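Local coordinates for protein AlkZ (PDB 5UUJ) that is an AlkZ-like DNA glycosylase family protein of the helix-turn-helix clan, with a small unit of winged-helix topology, at residues R25-A30 and V52-A58; G39-W45 and R80-L86; W45-E49 and R61-N65; V68-M74 and L85-A91. All coordinates share one frame; numbering follows the deposited sequence.

Interaction 1: residues R25-A30 and V52-A58; sequences RTQPSA and VALRQAA
Q27 grips A58 by both atoms of its amide, while Q56 reaches back in the other direction. Q27 OE1 accepts from A58 N at 2.8 Å on a lone pair in the carbonyl plane, and Q27 NE2 donates to A58 O at 2.9 Å; a bend at chi2 (71°) turns the amide onto the A57-A58 backbone. Q56 NE2 meets P28 O almost head-on at 3.0 Å, its amide turned only 21° from that of Q27, and its OE1 is taken by D60 N. Next to the Q27 pair, on the R25 side, A57 N bonds to T26 O at 2.8 Å, the donor lying above the carbonyl plane. Water links R25 NH1 to A57 O; another accepts from T26 N and lies within bonding distance of R55 O. R25 also forms salt bridges with E23 and E357. The P28 ring edges up to the R55 carbonyl, CG 3.4 Å from O. Apolar contact is modest: A30 CB rests 3.9 Å from V52 CG1, and R25 CB faces A57 CB. The loop leading into helix 30-36 thus lies along the type I turn A53-Q56 at the end of helix 45-53, with V52 backed by V64 of helix 62-69 and L54 packed on helix 351-365.

Interaction 2: residues G39-W45 and R80-L86; sequences GVQAQVW and RGTLHLL
V40 and Q41 pair with L85 and H84 in a small antiparallel sheet that, together with helices 30-36, 45-53 and 62-69, has the topology of a winged helix. Strand 83-86 is central, with strand 40-41 on one side and 74-77 on the other. V40 and L85 form a hydrogen-bonded pair, L85 N to V40 O being the shorter bond at 2.8 Å; Q41 and H84 are the non-hydrogen-bonded pair beside it, and A42 N to L83 O, 2.9 Å, continues the pairing.

On the face of Q41 and H84, the glutamine CG lies over one face of the imidazole, whose plane stands 79° from the Q41 amide. H84 ND1 donates to T82 O at 3.0 Å, which helps to fix the ring's rotation. The Q41 chain stretches on past the T82 hydroxyl, itself bonded to M79 O, until OE1 receives R80 NH2 at 3.1 Å. That bond uses a lone pair in the amide plane and also lies in the guanidinium plane, while R80 NH1 turns to W230 O.

The V40 and L85 face is apolar. A42 CB sits 4.1 Å from L85 CG. CG of W45 is anti to the backbone N (chi1 -175°), which carries the indole toward L85, whose CD2 reaches the ring edge 3.8 Å from W45 CH2. The indole also makes a cation-pi contact with K75. At the end of the pairing G39 has no side chain, and L86 CD2 comes to 3.6 Å from its CA.

Interaction 3: residues W45-E49 and R61-N65; sequences WSVAE and RESVN
E49 and R61 form the charged centre of the contact, E49 OE2 lying 2.7 Å from R61 NH2. The salt bridge is made from above the carboxylate plane by a single nitrogen, with carboxylate and guanidinium 83° apart. R61 bends at chi3 (-68°) to turn its guanidinium to E49. E49 CB lies over a face of the same guanidinium, and NH2 adds a weak bond to S46 O at its edge. Alongside, W45 NE1 donates to N65 OD1 at 2.9 Å; the indole and amide planes are only 19° apart. V64 CG1 meets the benzene part of the indole obliquely, 3.5 Å from W45 CH2, while the V64 CG2 branch faces E49 CA.

Helices 45-53 and 62-69, which carry these residues, follow one another in the chain as the consecutive helices of a helix-turn-helix, consistent with the family's membership of that clan.

In the second shell a water takes a bond from R61 NE and donates to E49 OE1 (3.0 Å) and to E62 OE2. It lies between two carboxylates whose nearest oxygens, E49 OE1 and E62 OE2, are 4.6 Å apart, and probably eases their repulsion. E62 OE1 also accepts N65 ND2 at 3.2 Å, which is consistent with OD1, and not ND2, facing the tryptophan N-H. The other terminal nitrogen of R61, NH1, is held by A364 O from helix 351-365.

Interaction 4: residues V68-M74 and L85-A91; sequences VADLSLM and LLRPSEA
M74, a selenomethionine, lays its side chain across L86, P88 and A91. Its CB is 4.2 Å from P88 CG. A chi1 of 88° puts CG between the backbone N and the carbonyl carbon, where it comes to 3.7 Å from L86 O and also faces L86 CB. The chain runs straight on to SE, which touches A91 CB at 3.7 Å and P88 CA at 4.0 Å before the chain bends at chi3 (-72°). F194 of helix 190-194 and W198 also touch this side chain.

The backbone of M74 belongs to the hairpin of strands 74-77 and 83-86, the wing of the winged-helix topology. M74 and L86 are a hydrogen-bonded antiparallel pair, with M74 N to L86 O at 2.8 Å, nearly straight, and L86 N to M74 O at 3.0 Å.

Before the strand, helix 62-69 ends in a Schellman motif with L71, at positive phi, as the C-prime residue. V68 on its last turn sets CG2 against L85 CD2, the two side chains crossing at about a right angle. The carbonyl of S72 approaches P88 CD to 3.3 Å and receives a water that also accepts from R87 NE, whose guanidinium is held by a salt bridge from NH1 to E90 OE2.

How the interactions relate
Interactions 2, 3 and 4 meet around L85, W45 and the helix 62-69 valines: V64 CG1 lies 3.8 Å from L85 CD1, and V68 CG2 is 3.8 Å from W45 CH2. W45 belongs to both interactions 2 and 3, L85 and L86 to both 2 and 4. L85, W45, V64 and V68 form one apolar layer, whereas L86 and M74 pack on the opposite face of the strand. The three centres are 12 to 13 Å apart. Interaction 1 joins from the other end of helix 45-53, touching interaction 3 where V52 CB is 3.7 Å from V64 CG2, and interaction 4 through A30 CB and L73 CD1. It does not touch interaction 2, whose centre is about 19 Å from its own.

Interaction 1: residues R25-A30 and V52-A58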
loop_
_atom_site.group_PDB
_atom_site.type_symbol
_atom_site.label_atom_id
_atom_site.label_comp_id
_atom_site.label_asym_id
_atom_site.label_seq_id
_atom_site.Cartn_x
_atom_site.Cartn_y
_atom_site.Cartn_z
ATOM N N ARG A 25 3.044 -16.129 13.822
ATOM C CA ARG A 25 4.267 -15.594 13.240
ATOM C C ARG A 25 4.990 -16.619 12.371
ATOM O O ARG A 25 5.231 -17.751 12.791
ATOM C CB ARG A 25 5.197 -15.093 14.348
ATOM C CG ARG A 25 4.865 -13.689 14.834
ATOM C CD ARG A 25 4.543 -13.654 16.308
ATOM N NE ARG A 25 4.089 -12.329 16.727
ATOM C CZ ARG A 25 4.893 -11.336 17.099
ATOM N NH1 ARG A 25 6.211 -11.501 17.116
ATOM N NH2 ARG A 25 4.373 -10.172 17.460
ATOM N N THR A 26 5.321 -16.204 11.153
ATOM C CA THR A 26 6.119 -17.012 10.239
ATOM C C THR A 26 7.257 -16.161 9.691
ATOM O O THR A 26 7.436 -15.019 10.108
ATOM C CB THR A 26 5.276 -17.561 9.072
ATOM O OG1 THR A 26 4.626 -16.478 8.394
ATOM C CG2 THR A 26 4.230 -18.525 9.579
ATOM N N GLN A 27 8.017 -16.717 8.751
ATOM C CA GLN A 27 9.157 -16.014 8.178
ATOM C C GLN A 27 9.012 -15.847 6.668
ATOM O O GLN A 27 9.780 -16.414 5.893
ATOM C CB GLN A 27 10.453 -16.755 8.502
ATOM C CG GLN A 27 11.704 -15.924 8.267
ATOM C CD GLN A 27 11.874 -14.811 9.289
ATOM O OE1 GLN A 27 11.298 -14.853 10.378
ATOM N NE2 GLN A 27 12.674 -13.806 8.940
ATOM N N PRO A 28 8.022 -15.056 6.243
ATOM C CA PRO A 28 7.872 -14.783 4.813
ATOM C C PRO A 28 8.987 -13.884 4.293
ATOM O O PRO A 28 9.534 -13.076 5.044
ATOM C CB PRO A 28 6.517 -14.082 4.733
ATOM C CG PRO A 28 6.364 -13.421 6.058
ATOM C CD PRO A 28 7.020 -14.337 7.051
ATOM N N SER A 29 9.323 -14.030 3.018
ATOM C CA SER A 29 10.255 -13.117 2.373
ATOM C C SER A 29 9.600 -11.746 2.238
ATOM O O SER A 29 8.388 -11.611 2.424
ATOM C CB SER A 29 10.670 -13.647 1.003
ATOM O OG SER A 29 9.584 -13.597 0.095
ATOM N N ALA A 30 10.394 -10.730 1.920
ATOM C CA ALA A 30 9.848 -9.397 1.695
ATOM C C ALA A 30 8.865 -9.418 0.526
ATOM O O ALA A 30 7.850 -8.722 0.549
ATOM C CB ALA A 30 10.962 -8.395 1.440
ATOM N N VAL A 52 7.463 -4.626 6.895
ATOM C CA VAL A 52 7.812 -5.959 6.424
ATOM C C VAL A 52 8.485 -6.739 7.554
ATOM O O VAL A 52 8.140 -7.893 7.816
ATOM C CB VAL A 52 8.736 -5.901 5.188
ATOM C CG1 VAL A 52 9.224 -7.291 4.799
ATOM C CG2 VAL A 52 8.003 -5.257 4.021
ATOM N N ALA A 53 9.434 -6.098 8.231
ATOM C CA ALA A 53 10.225 -6.762 9.265
ATOM C C ALA A 53 9.365 -7.217 10.440
ATOM O O ALA A 53 9.612 -8.273 11.022
ATOM C CB ALA A 53 11.332 -5.843 9.756
ATOM N N LEU A 54 8.360 -6.418 10.789
ATOM C CA LEU A 54 7.473 -6.763 11.893
ATOM C C LEU A 54 6.632 -7.994 11.563
ATOM O O LEU A 54 6.108 -8.651 12.458
ATOM C CB LEU A 54 6.565 -5.584 12.242
ATOM C CG LEU A 54 7.227 -4.378 12.920
ATOM C CD1 LEU A 54 6.251 -3.217 12.998
ATOM C CD2 LEU A 54 7.733 -4.729 14.305
ATOM N N ARG A 55 6.513 -8.309 10.277
ATOM C CA ARG A 55 5.727 -9.459 9.836
ATOM C C ARG A 55 6.595 -10.707 9.662
ATOM O O ARG A 55 6.195 -11.677 9.012
ATOM C CB ARG A 55 4.998 -9.114 8.535
ATOM C CG ARG A 55 3.797 -8.216 8.768
ATOM C CD ARG A 55 3.160 -7.771 7.476
ATOM N NE ARG A 55 1.816 -7.249 7.694
ATOM C CZ ARG A 55 1.544 -6.021 8.128
ATOM N NH1 ARG A 55 2.526 -5.173 8.401
ATOM N NH2 ARG A 55 0.286 -5.640 8.289
ATOM N N GLN A 56 7.781 -10.670 10.263
ATOM C CA GLN A 56 8.703 -11.801 10.256
ATOM C C GLN A 56 9.026 -12.219 11.686
ATOM O O GLN A 56 9.401 -11.384 12.508
ATOM C CB GLN A 56 9.984 -11.441 9.506
ATOM C CG GLN A 56 9.763 -11.163 8.026
ATOM C CD GLN A 56 10.942 -10.467 7.377
ATOM O OE1 GLN A 56 11.653 -9.692 8.017
ATOM N NE2 GLN A 56 11.156 -10.739 6.096
ATOM N N ALA A 57 8.873 -13.511 11.972
ATOM C CA ALA A 57 9.113 -14.052 13.310
ATOM C C ALA A 57 10.490 -13.649 13.813
ATOM O O ALA A 57 10.662 -13.316 14.984
ATOM C CB ALA A 57 8.974 -15.564 13.303
ATOM N N ALA A 58 11.464 -13.691 12.911
ATOM C CA ALA A 58 12.793 -13.155 13.163
ATOM C C ALA A 58 12.990 -11.943 12.257
ATOM O O ALA A 58 13.432 -12.094 11.118
ATOM C CB ALA A 58 13.861 -14.208 12.906
HETATM O O HOH W 1 8.464 -13.427 16.809
HETATM O O HOH W 2 4.991 -13.472 10.745
#

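Interaction 2: residues G39-W45 and R80-L86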
loop_
_atom_site.group_PDB
_atom_site.type_symbol
_atom_site.label_atom_id
_atom_site.label_comp_id
_atom_site.label_asym_id
_atom_site.label_seq_id
_atom_site.Cartn_x
_atom_site.Cartn_y
_atom_site.Cartn_z
ATOM N N GLY A 39 0.800 -4.645 -2.008
ATOM C CA GLY A 39 1.681 -3.497 -1.966
ATOM C C GLY A 39 1.903 -2.990 -0.555
ATOM O O GLY A 39 1.142 -3.300 0.361
ATOM N N VAL A 40 2.974 -2.224 -0.390
ATOM C CA VAL A 40 3.290 -1.560 0.868
ATOM C C VAL A 40 3.660 -0.118 0.556
ATOM O O VAL A 40 4.499 0.130 -0.312
ATOM C CB VAL A 40 4.455 -2.256 1.612
ATOM C CG1 VAL A 40 4.864 -1.462 2.859
ATOM C CG2 VAL A 40 4.082 -3.680 1.977
ATOM N N GLN A 41 3.026 0.827 1.245
ATOM C CA GLN A 41 3.342 2.238 1.051
ATOM C C GLN A 41 4.793 2.478 1.428
ATOM O O GLN A 41 5.235 2.072 2.502
ATOM C CB GLN A 41 2.416 3.141 1.872
ATOM C CG GLN A 41 1.386 3.885 1.018
ATOM C CD GLN A 41 0.891 5.202 1.616
ATOM O OE1 GLN A 41 -0.270 5.570 1.431
ATOM N NE2 GLN A 41 1.771 5.928 2.304
ATOM N N ALA A 42 5.526 3.141 0.536
ATOM C CA ALA A 42 6.974 3.254 0.661
ATOM C C ALA A 42 7.481 4.671 0.443
ATOM O O ALA A 42 8.631 4.863 0.048
ATOM C CB ALA A 42 7.644 2.307 -0.323
ATOM N N GLN A 43 6.638 5.664 0.701
ATOM C CA GLN A 43 7.064 7.049 0.548
ATOM C C GLN A 43 8.109 7.377 1.609
ATOM O O GLN A 43 9.085 8.075 1.339
ATOM C CB GLN A 43 5.876 8.007 0.647
ATOM C CG GLN A 43 6.243 9.465 0.412
ATOM C CD GLN A 43 6.990 9.681 -0.894
ATOM O OE1 GLN A 43 6.471 9.399 -1.973
ATOM N NE2 GLN A 43 8.220 10.178 -0.799
ATOM N N VAL A 44 7.885 6.870 2.817
ATOM C CA VAL A 44 8.890 6.895 3.872
ATOM C C VAL A 44 9.521 5.506 3.929
ATOM O O VAL A 44 8.897 4.551 4.391
ATOM C CB VAL A 44 8.288 7.274 5.238
ATOM C CG1 VAL A 44 9.382 7.379 6.292
ATOM C CG2 VAL A 44 7.517 8.586 5.135
ATOM N N TRP A 45 10.754 5.397 3.444
ATOM C CA TRP A 45 11.376 4.096 3.234
ATOM C C TRP A 45 11.563 3.321 4.532
ATOM O O TRP A 45 11.302 2.119 4.579
ATOM C CB TRP A 45 12.726 4.252 2.532
ATOM C CG TRP A 45 13.336 2.938 2.189
ATOM C CD1 TRP A 45 14.489 2.412 2.688
ATOM C CD2 TRP A 45 12.808 1.962 1.285
ATOM N NE1 TRP A 45 14.719 1.172 2.145
ATOM C CE2 TRP A 45 13.700 0.872 1.280
ATOM C CE3 TRP A 45 11.666 1.905 0.478
ATOM C CZ2 TRP A 45 13.490 -0.261 0.498
ATOM C CZ3 TRP A 45 11.459 0.779 -0.297
ATOM C CH2 TRP A 45 12.366 -0.288 -0.282
ATOM N N ARG A 80 -4.010 5.101 -5.108
ATOM C CA ARG A 80 -4.200 6.470 -4.633
ATOM C C ARG A 80 -3.059 7.386 -5.083
ATOM O O ARG A 80 -2.887 8.482 -4.556
ATOM C CB ARG A 80 -4.332 6.488 -3.105
ATOM C CG ARG A 80 -5.393 5.523 -2.577
ATOM C CD ARG A 80 -5.489 5.520 -1.057
ATOM N NE ARG A 80 -4.213 5.201 -0.416
ATOM C CZ ARG A 80 -3.716 3.974 -0.270
ATOM N NH1 ARG A 80 -4.370 2.912 -0.728
ATOM N NH2 ARG A 80 -2.548 3.809 0.334
ATOM N N GLY A 81 -2.288 6.931 -6.064
ATOM C CA GLY A 81 -1.192 7.713 -6.604
ATOM C C GLY A 81 0.042 7.774 -5.719
ATOM O O GLY A 81 0.966 8.532 -6.007
ATOM N N THR A 82 0.071 6.985 -4.648
ATOM C CA THR A 82 1.205 7.007 -3.727
ATOM C C THR A 82 2.245 5.948 -4.089
ATOM O O THR A 82 1.929 4.926 -4.703
ATOM C CB THR A 82 0.763 6.784 -2.266
ATOM O OG1 THR A 82 0.214 5.472 -2.122
ATOM C CG2 THR A 82 -0.277 7.815 -1.849
ATOM N N LEU A 83 3.485 6.207 -3.693
ATOM C CA LEU A 83 4.594 5.298 -3.946
ATOM C C LEU A 83 4.425 3.987 -3.185
ATOM O O LEU A 83 4.272 3.990 -1.964
ATOM C CB LEU A 83 5.911 5.966 -3.553
ATOM C CG LEU A 83 7.193 5.214 -3.908
ATOM C CD1 LEU A 83 7.349 5.119 -5.416
ATOM C CD2 LEU A 83 8.395 5.902 -3.278
ATOM N N HIS A 84 4.459 2.878 -3.920
ATOM C CA HIS A 84 4.286 1.543 -3.352
ATOM C C HIS A 84 5.436 0.615 -3.714
ATOM O O HIS A 84 6.009 0.719 -4.799
ATOM C CB HIS A 84 2.991 0.900 -3.856
ATOM C CG HIS A 84 1.767 1.266 -3.075
ATOM N ND1 HIS A 84 1.048 2.415 -3.311
ATOM C CD2 HIS A 84 1.112 0.606 -2.089
ATOM C CE1 HIS A 84 0.011 2.461 -2.488
ATOM N NE2 HIS A 84 0.031 1.374 -1.739
ATOM N N LEU A 85 5.759 -0.298 -2.804
ATOM C CA LEU A 85 6.499 -1.500 -3.160
ATOM C C LEU A 85 5.518 -2.480 -3.789
ATOM O O LEU A 85 4.398 -2.633 -3.302
ATOM C CB LEU A 85 7.170 -2.133 -1.937
ATOM C CG LEU A 85 8.479 -1.519 -1.436
ATOM C CD1 LEU A 85 8.793 -2.020 -0.040
ATOM C CD2 LEU A 85 9.628 -1.848 -2.379
ATOM N N LEU A 86 5.928 -3.123 -4.879
ATOM C CA LEU A 86 5.127 -4.163 -5.521
ATOM C C LEU A 86 6.023 -5.264 -6.070
ATOM O O LEU A 86 7.193 -5.027 -6.373
ATOM C CB LEU A 86 4.284 -3.580 -6.660
ATOM C CG LEU A 86 3.210 -2.552 -6.296
ATOM C CD1 LEU A 86 2.708 -1.857 -7.549
ATOM C CD2 LEU A 86 2.059 -3.211 -5.565
HETATM O O HOH W 3 4.044 8.875 -2.477
#

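Interaction 3: residues W45-E49 and R61-N65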
loop_
_atom_site.group_PDB
_atom_site.type_symbol
_atom_site.label_atom_id
_atom_site.label_comp_id
_atom_site.label_asym_id
_atom_site.label_seq_id
_atom_site.Cartn_x
_atom_site.Cartn_y
_atom_site.Cartn_z
ATOM N N TRP A 45 10.754 5.397 3.444
ATOM C CA TRP A 45 11.376 4.096 3.234
ATOM C C TRP A 45 11.563 3.321 4.532
ATOM O O TRP A 45 11.302 2.119 4.579
ATOM C CB TRP A 45 12.726 4.252 2.532
ATOM C CG TRP A 45 13.336 2.938 2.189
ATOM C CD1 TRP A 45 14.489 2.412 2.688
ATOM C CD2 TRP A 45 12.808 1.962 1.285
ATOM N NE1 TRP A 45 14.719 1.172 2.145
ATOM C CE2 TRP A 45 13.700 0.872 1.280
ATOM C CE3 TRP A 45 11.666 1.905 0.478
ATOM C CZ2 TRP A 45 13.490 -0.261 0.498
ATOM C CZ3 TRP A 45 11.459 0.779 -0.297
ATOM C CH2 TRP A 45 12.366 -0.288 -0.282
ATOM N N SER A 46 12.009 4.006 5.580
ATOM C CA SER A 46 12.265 3.360 6.862
ATOM C C SER A 46 10.998 2.714 7.409
ATOM O O SER A 46 11.056 1.688 8.084
ATOM C CB SER A 46 12.824 4.367 7.872
ATOM O OG SER A 46 11.943 5.460 8.060
ATOM N N VAL A 47 9.854 3.315 7.101
ATOM C CA VAL A 47 8.569 2.792 7.542
ATOM C C VAL A 47 8.185 1.530 6.758
ATOM O O VAL A 47 7.617 0.594 7.319
ATOM C CB VAL A 47 7.474 3.866 7.400
ATOM C CG1 VAL A 47 6.090 3.273 7.594
ATOM C CG2 VAL A 47 7.714 4.982 8.407
ATOM N N ALA A 48 8.501 1.506 5.466
ATOM C CA ALA A 48 8.211 0.340 4.638
ATOM C C ALA A 48 9.041 -0.860 5.086
ATOM O O ALA A 48 8.548 -1.989 5.123
ATOM C CB ALA A 48 8.475 0.647 3.175
ATOM N N GLU A 49 10.304 -0.607 5.419
ATOM C CA GLU A 49 11.192 -1.645 5.927
ATOM C C GLU A 49 10.640 -2.257 7.208
ATOM O O GLU A 49 10.636 -3.477 7.376
ATOM C CB GLU A 49 12.586 -1.077 6.195
ATOM C CG GLU A 49 13.325 -0.599 4.962
ATOM C CD GLU A 49 14.646 0.053 5.312
ATOM O OE1 GLU A 49 15.678 -0.335 4.727
ATOM O OE2 GLU A 49 14.653 0.952 6.180
ATOM N N ARG A 61 14.906 -6.585 8.527
ATOM C CA ARG A 61 14.515 -5.370 7.820
ATOM C C ARG A 61 15.334 -5.154 6.552
ATOM O O ARG A 61 14.879 -4.483 5.629
ATOM C CB ARG A 61 14.625 -4.143 8.741
ATOM C CG ARG A 61 16.043 -3.681 9.067
ATOM C CD ARG A 61 16.047 -2.414 9.939
ATOM N NE ARG A 61 15.554 -1.223 9.234
ATOM C CZ ARG A 61 14.447 -0.539 9.538
ATOM N NH1 ARG A 61 13.666 -0.898 10.550
ATOM N NH2 ARG A 61 14.116 0.524 8.820
ATOM N N GLU A 62 16.529 -5.733 6.493
ATOM C CA GLU A 62 17.364 -5.592 5.303
ATOM C C GLU A 62 16.855 -6.455 4.151
ATOM O O GLU A 62 17.312 -6.308 3.019
ATOM C CB GLU A 62 18.824 -5.947 5.613
ATOM C CG GLU A 62 19.544 -4.915 6.479
ATOM C CD GLU A 62 19.516 -3.513 5.884
ATOM O OE1 GLU A 62 19.724 -3.371 4.659
ATOM O OE2 GLU A 62 19.281 -2.550 6.644
ATOM N N SER A 63 15.903 -7.344 4.430
ATOM C CA SER A 63 15.361 -8.215 3.393
ATOM C C SER A 63 14.715 -7.382 2.285
ATOM O O SER A 63 14.731 -7.769 1.118
ATOM C CB SER A 63 14.351 -9.209 3.979
ATOM O OG SER A 63 13.203 -8.562 4.504
ATOM N N VAL A 64 14.170 -6.228 2.650
ATOM C CA VAL A 64 13.536 -5.350 1.672
ATOM C C VAL A 64 14.586 -4.783 0.719
ATOM O O VAL A 64 14.451 -4.899 -0.499
ATOM C CB VAL A 64 12.773 -4.193 2.349
ATOM C CG1 VAL A 64 12.022 -3.368 1.312
ATOM C CG2 VAL A 64 11.804 -4.735 3.388
ATOM N N ASN A 65 15.632 -4.176 1.276
ATOM C CA ASN A 65 16.725 -3.640 0.469
ATOM C C ASN A 65 17.374 -4.699 -0.419
ATOM O O ASN A 65 17.727 -4.416 -1.562
ATOM C CB ASN A 65 17.794 -3.003 1.364
ATOM C CG ASN A 65 17.369 -1.652 1.920
ATOM O OD1 ASN A 65 16.548 -0.948 1.331
ATOM N ND2 ASN A 65 17.937 -1.282 3.062
HETATM O O HOH W 4 17.595 -0.674 6.960
#

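Interaction 4: residues V68-M74 and L85-A91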
loop_
_atom_site.group_PDB
_atom_site.type_symbol
_atom_site.label_atom_id
_atom_site.label_comp_id
_atom_site.label_asym_id
_atom_site.label_seq_id
_atom_site.Cartn_x
_atom_site.Cartn_y
_atom_site.Cartn_z
ATOM N N VAL A 68 14.951 -5.570 -3.243
ATOM C CA VAL A 68 14.906 -4.451 -4.180
ATOM C C VAL A 68 16.160 -4.506 -5.047
ATOM O O VAL A 68 16.107 -4.249 -6.250
ATOM C CB VAL A 68 14.807 -3.085 -3.448
ATOM C CG1 VAL A 68 15.151 -1.919 -4.378
ATOM C CG2 VAL A 68 13.412 -2.893 -2.865
ATOM N N ALA A 69 17.282 -4.868 -4.431
ATOM C CA ALA A 69 18.561 -4.918 -5.131
ATOM C C ALA A 69 18.596 -6.028 -6.180
ATOM O O ALA A 69 19.104 -5.815 -7.280
ATOM C CB ALA A 69 19.702 -5.097 -4.141
ATOM N N ASP A 70 18.064 -7.206 -5.848
ATOM C CA ASP A 70 18.050 -8.318 -6.801
ATOM C C ASP A 70 16.796 -8.272 -7.680
ATOM O O ASP A 70 16.483 -9.235 -8.380
ATOM C CB ASP A 70 18.168 -9.681 -6.083
ATOM C CG ASP A 70 17.000 -9.983 -5.145
ATOM O OD1 ASP A 70 15.856 -9.559 -5.412
ATOM O OD2 ASP A 70 17.232 -10.683 -4.132
ATOM N N LEU A 71 16.087 -7.147 -7.623
ATOM C CA LEU A 71 14.998 -6.836 -8.548
ATOM C C LEU A 71 13.810 -7.789 -8.432
ATOM O O LEU A 71 13.111 -8.037 -9.416
ATOM C CB LEU A 71 15.516 -6.835 -9.990
ATOM C CG LEU A 71 16.721 -5.926 -10.260
ATOM C CD1 LEU A 71 17.231 -6.119 -11.680
ATOM C CD2 LEU A 71 16.375 -4.463 -10.009
ATOM N N SER A 72 13.575 -8.313 -7.232
ATOM C CA SER A 72 12.365 -9.089 -6.972
ATOM C C SER A 72 11.268 -8.175 -6.419
ATOM O O SER A 72 10.133 -8.606 -6.225
ATOM C CB SER A 72 12.648 -10.253 -6.011
ATOM O OG SER A 72 13.237 -9.811 -4.803
ATOM N N LEU A 73 11.616 -6.912 -6.177
ATOM C CA LEU A 73 10.646 -5.893 -5.782
ATOM C C LEU A 73 10.854 -4.631 -6.607
ATOM O O LEU A 73 11.982 -4.307 -6.976
ATOM C CB LEU A 73 10.767 -5.566 -4.292
ATOM C CG LEU A 73 10.214 -6.593 -3.305
ATOM C CD1 LEU A 73 10.483 -6.142 -1.882
ATOM C CD2 LEU A 73 8.729 -6.811 -3.516
HETATM N N MSE A 74 9.762 -3.928 -6.895
HETATM C CA MSE A 74 9.835 -2.660 -7.613
HETATM C C MSE A 74 9.226 -1.546 -6.772
HETATM O O MSE A 74 8.415 -1.797 -5.880
HETATM C CB MSE A 74 9.123 -2.756 -8.969
HETATM C CG MSE A 74 7.634 -2.449 -8.947
HETATM SE SE MSE A 74 6.779 -2.719 -10.688
HETATM C CE MSE A 74 7.496 -1.187 -11.657
ATOM N N LEU A 85 5.759 -0.298 -2.804
ATOM C CA LEU A 85 6.499 -1.500 -3.160
ATOM C C LEU A 85 5.518 -2.480 -3.789
ATOM O O LEU A 85 4.398 -2.633 -3.302
ATOM C CB LEU A 85 7.170 -2.133 -1.937
ATOM C CG LEU A 85 8.479 -1.519 -1.436
ATOM C CD1 LEU A 85 8.793 -2.020 -0.040
ATOM C CD2 LEU A 85 9.628 -1.848 -2.379
ATOM N N LEU A 86 5.928 -3.123 -4.879
ATOM C CA LEU A 86 5.127 -4.163 -5.521
ATOM C C LEU A 86 6.023 -5.264 -6.070
ATOM O O LEU A 86 7.193 -5.027 -6.373
ATOM C CB LEU A 86 4.284 -3.580 -6.660
ATOM C CG LEU A 86 3.210 -2.552 -6.296
ATOM C CD1 LEU A 86 2.708 -1.857 -7.549
ATOM C CD2 LEU A 86 2.059 -3.211 -5.565
ATOM N N ARG A 87 5.473 -6.467 -6.193
ATOM C CA ARG A 87 6.143 -7.526 -6.936
ATOM C C ARG A 87 5.989 -7.211 -8.418
ATOM O O ARG A 87 4.866 -7.021 -8.882
ATOM C CB ARG A 87 5.552 -8.902 -6.622
ATOM C CG ARG A 87 5.821 -9.401 -5.213
ATOM C CD ARG A 87 5.500 -10.883 -5.089
ATOM N NE ARG A 87 6.433 -11.707 -5.859
ATOM C CZ ARG A 87 6.107 -12.826 -6.503
ATOM N NH1 ARG A 87 4.859 -13.281 -6.490
ATOM N NH2 ARG A 87 7.035 -13.496 -7.173
ATOM N N PRO A 88 7.109 -7.140 -9.165
ATOM C CA PRO A 88 7.013 -6.758 -10.580
ATOM C C PRO A 88 6.051 -7.634 -11.381
ATOM O O PRO A 88 5.339 -7.113 -12.239
ATOM C CB PRO A 88 8.451 -6.924 -11.090
ATOM C CG PRO A 88 9.301 -6.801 -9.888
ATOM C CD PRO A 88 8.506 -7.371 -8.756
ATOM N N SER A 89 6.021 -8.933 -11.097
ATOM C CA SER A 89 5.171 -9.859 -11.844
ATOM C C SER A 89 3.692 -9.705 -11.496
ATOM O O SER A 89 2.833 -10.244 -12.192
ATOM C CB SER A 89 5.611 -11.306 -11.599
ATOM O OG SER A 89 5.478 -11.667 -10.236
ATOM N N GLU A 90 3.397 -8.962 -10.431
ATOM C CA GLU A 90 2.020 -8.761 -9.986
ATOM C C GLU A 90 1.543 -7.325 -10.193
ATOM O O GLU A 90 0.378 -7.015 -9.955
ATOM C CB GLU A 90 1.882 -9.130 -8.506
ATOM C CG GLU A 90 2.029 -10.619 -8.215
ATOM C CD GLU A 90 2.034 -10.924 -6.727
ATOM O OE1 GLU A 90 1.826 -9.990 -5.923
ATOM O OE2 GLU A 90 2.254 -12.096 -6.357
ATOM N N ALA A 91 2.442 -6.454 -10.638
ATOM C CA ALA A 91 2.156 -5.023 -10.703
ATOM C C ALA A 91 1.123 -4.672 -11.772
ATOM O O ALA A 91 0.341 -3.738 -11.597
ATOM C CB ALA A 91 3.438 -4.250 -10.950
HETATM O O HOH W 5 8.974 -10.964 -6.565
#